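Local coordinates for putative phosphohistidine phosphatase SixA (Agrobacterium tumefaciens, PDB 2RFL), which probably removes phosphate from phosphohistidine in proteins, as a SixA-like member of the histidine phosphatase superfamily, at residues S61-C66 with V113-T118. Sequence-based numbering, arbitrary orientation. Where two conformers were deposited one is given.
Sequences STAARC and VGHNPT
The putative active site of this histidine phosphatase fold takes shape where His115, just past strand 109-114, meets the turn that leads from strand 57-60 into helix 64-77. The two strands lie side by side and parallel, and Ser61 N, just after strand 57-60, donates to Val113 O at 2.8 Å. In the modelled conformer, one of two for Ser61, OG stands anti to its own backbone nitrogen (chi1 178°), and Ser61 OG hydrogen-bonds His115 NE2 at the ring edge, 2.9 Å away. Ser61 OG also accepts from Ala63 N at 3.0 Å, an ST turn, and the small Ala63 CB fits at the same ring's edge, 3.9 Å from His115 CE1. Over one face lies Cys66 SG, large, polarisable and weakly polar, 4.0 Å from the His115 ring centroid and 27° off the normal. His115 CE1 lies over a face of the Arg65 guanidinium, the planes nearly perpendicular (80°); Arg65 NH2 forms a salt bridge with Asp28. His16, in the Arg-His-Ala version of the family's RHG motif, is probably the phosphate-accepting histidine; its ring meets that of His115, placing His115 and Arg65 beside the probable phosphate pocket, where Ser61 OG in this conformer helps orient the imidazole through NE2.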
ATOM      1  N   SER A  61       1.055  -2.818   8.425  0.50 24.87           N
ATOM      2  CA  SER A  61       0.814  -2.405   9.799  0.50 23.90           C
ATOM      3  C   SER A  61      -0.007  -3.481  10.539  0.50 25.29           C
ATOM      4  O   SER A  61      -0.833  -4.223   9.951  0.50 24.64           O
ATOM      5  CB  SER A  61       0.079  -1.037   9.829  0.50 24.25           C
ATOM      6  OG  SER A  61      -0.252  -0.535  11.136  0.50 16.25           O
ATOM      7  N   THR A  62       0.217  -3.551  11.838  1.00 25.65           N
ATOM      8  CA  THR A  62      -0.562  -4.379  12.671  1.00 25.91           C
ATOM      9  C   THR A  62      -1.859  -3.665  13.023  1.00 27.71           C
ATOM     10  O   THR A  62      -2.747  -4.307  13.570  1.00 27.76           O
ATOM     11  CB  THR A  62       0.225  -4.725  13.944  1.00 25.77           C
ATOM     12  OG1 THR A  62       0.877  -3.543  14.407  1.00 22.83           O
ATOM     13  CG2 THR A  62       1.262  -5.758  13.635  1.00 21.26           C
ATOM     14  N   ALA A  63      -1.973  -2.346  12.725  1.00 28.62           N
ATOM     15  CA  ALA A  63      -3.163  -1.577  13.178  1.00 30.18           C
ATOM     16  C   ALA A  63      -4.420  -2.189  12.581  1.00 30.44           C
ATOM     17  O   ALA A  63      -4.470  -2.442  11.398  1.00 29.36           O
ATOM     18  CB  ALA A  63      -3.066  -0.105  12.835  1.00 29.32           C
ATOM     19  N   ALA A  64      -5.425  -2.446  13.403  1.00 32.40           N
ATOM     20  CA  ALA A  64      -6.610  -3.102  12.898  1.00 33.61           C
ATOM     21  C   ALA A  64      -6.989  -2.613  11.466  1.00 34.86           C
ATOM     22  O   ALA A  64      -7.117  -3.444  10.561  1.00 34.80           O
ATOM     23  CB  ALA A  64      -7.701  -2.950  13.827  1.00 34.76           C
ATOM     24  N   ARG A  65      -7.113  -1.295  11.245  1.00 34.54           N
ATOM     25  CA  ARG A  65      -7.526  -0.773   9.941  1.00 34.07           C
ATOM     26  C   ARG A  65      -6.621  -1.226   8.791  1.00 34.11           C
ATOM     27  O   ARG A  65      -7.000  -1.142   7.628  1.00 34.29           O
ATOM     28  CB  ARG A  65      -7.663   0.761   9.941  1.00 34.17           C
ATOM     29  CG  ARG A  65      -6.341   1.578   9.851  1.00 30.69           C
ATOM     30  CD  ARG A  65      -6.655   3.126  10.012  1.00 29.70           C
ATOM     31  NE  ARG A  65      -5.559   3.983  10.525  1.00 27.64           N
ATOM     32  CZ  ARG A  65      -5.220   4.107  11.818  1.00 27.98           C
ATOM     33  NH1 ARG A  65      -5.851   3.433  12.792  1.00 24.94           N
ATOM     34  NH2 ARG A  65      -4.228   4.927  12.152  1.00 30.58           N
ATOM     35  N   CYS A  66      -5.429  -1.702   9.104  1.00 33.52           N
ATOM     36  CA  CYS A  66      -4.513  -2.116   8.053  1.00 33.07           C
ATOM     37  C   CYS A  66      -4.732  -3.574   7.898  1.00 32.30           C
ATOM     38  O   CYS A  66      -4.783  -4.080   6.804  1.00 32.80           O
ATOM     39  CB  CYS A  66      -3.050  -1.831   8.410  1.00 33.12           C
ATOM     40  SG  CYS A  66      -2.513  -0.181   7.914  1.00 33.64           S
ATOM     41  N   VAL A 113       1.373  -2.267   3.097  1.00 31.01           N
ATOM     42  CA  VAL A 113       0.070  -1.767   3.596  1.00 31.24           C
ATOM     43  C   VAL A 113       0.261  -0.952   4.906  1.00 31.11           C
ATOM     44  O   VAL A 113       0.388  -1.489   5.999  1.00 29.65           O
ATOM     45  CB  VAL A 113      -0.973  -2.930   3.792  1.00 31.05           C
ATOM     46  CG1 VAL A 113      -2.382  -2.420   4.255  1.00 31.25           C
ATOM     47  CG2 VAL A 113      -1.085  -3.765   2.536  1.00 32.50           C
ATOM     48  N   GLY A 114       0.270   0.367   4.771  1.00 32.53           N
ATOM     49  CA  GLY A 114       0.455   1.270   5.922  1.00 32.29           C
ATOM     50  C   GLY A 114      -0.262   2.586   5.717  1.00 31.89           C
ATOM     51  O   GLY A 114      -1.284   2.633   5.029  1.00 31.54           O
ATOM     52  N   HIS A 115       0.300   3.649   6.294  1.00 31.59           N
ATOM     53  CA  HIS A 115      -0.427   4.900   6.541  1.00 31.72           C
ATOM     54  C   HIS A 115       0.302   6.111   5.990  1.00 31.81           C
ATOM     55  O   HIS A 115       1.523   6.101   5.872  1.00 31.01           O
ATOM     56  CB  HIS A 115      -0.631   5.184   8.057  1.00 31.17           C
ATOM     57  CG  HIS A 115      -0.883   3.983   8.903  1.00 29.72           C
ATOM     58  ND1 HIS A 115      -2.033   3.835   9.647  1.00 32.83           N
ATOM     59  CD2 HIS A 115      -0.109   2.913   9.204  1.00 32.66           C
ATOM     60  CE1 HIS A 115      -1.978   2.715  10.344  1.00 31.66           C
ATOM     61  NE2 HIS A 115      -0.822   2.129  10.087  1.00 35.42           N
ATOM     62  N   ASN A 116      -0.481   7.149   5.686  1.00 32.05           N
ATOM     63  CA  ASN A 116      -0.000   8.517   5.491  1.00 32.29           C
ATOM     64  C   ASN A 116       0.554   9.104   6.806  1.00 32.25           C
ATOM     65  O   ASN A 116       0.078   8.741   7.864  1.00 32.69           O
ATOM     66  CB  ASN A 116      -1.147   9.396   4.952  1.00 32.42           C
ATOM     67  CG  ASN A 116      -1.206   9.438   3.415  1.00 33.87           C
ATOM     68  OD1 ASN A 116      -0.312   8.953   2.707  1.00 35.29           O
ATOM     69  ND2 ASN A 116      -2.257  10.047   2.899  1.00 36.97           N
ATOM     70  N   PRO A 117       1.536  10.031   6.753  1.00 32.18           N
ATOM     71  CA  PRO A 117       2.277  10.607   5.629  1.00 32.60           C
ATOM     72  C   PRO A 117       3.310   9.650   5.058  1.00 32.89           C
ATOM     73  O   PRO A 117       3.775   9.876   3.940  1.00 33.86           O
ATOM     74  CB  PRO A 117       3.048  11.782   6.256  1.00 32.16           C
ATOM     75  CG  PRO A 117       2.811  11.767   7.644  1.00 30.41           C
ATOM     76  CD  PRO A 117       1.976  10.618   8.035  1.00 33.04           C
ATOM     77  N   THR A 118       3.688   8.625   5.825  1.00 32.35           N
ATOM     78  CA  THR A 118       4.713   7.689   5.384  1.00 32.83           C
ATOM     79  C   THR A 118       4.470   7.065   4.004  1.00 32.31           C
ATOM     80  O   THR A 118       5.392   6.903   3.235  1.00 32.59           O
ATOM     81  CB  THR A 118       4.901   6.592   6.412  1.00 32.49           C
ATOM     82  OG1 THR A 118       4.614   7.137   7.699  1.00 35.01           O
ATOM     83  CG2 THR A 118       6.330   6.030   6.369  1.00 30.41           C
TER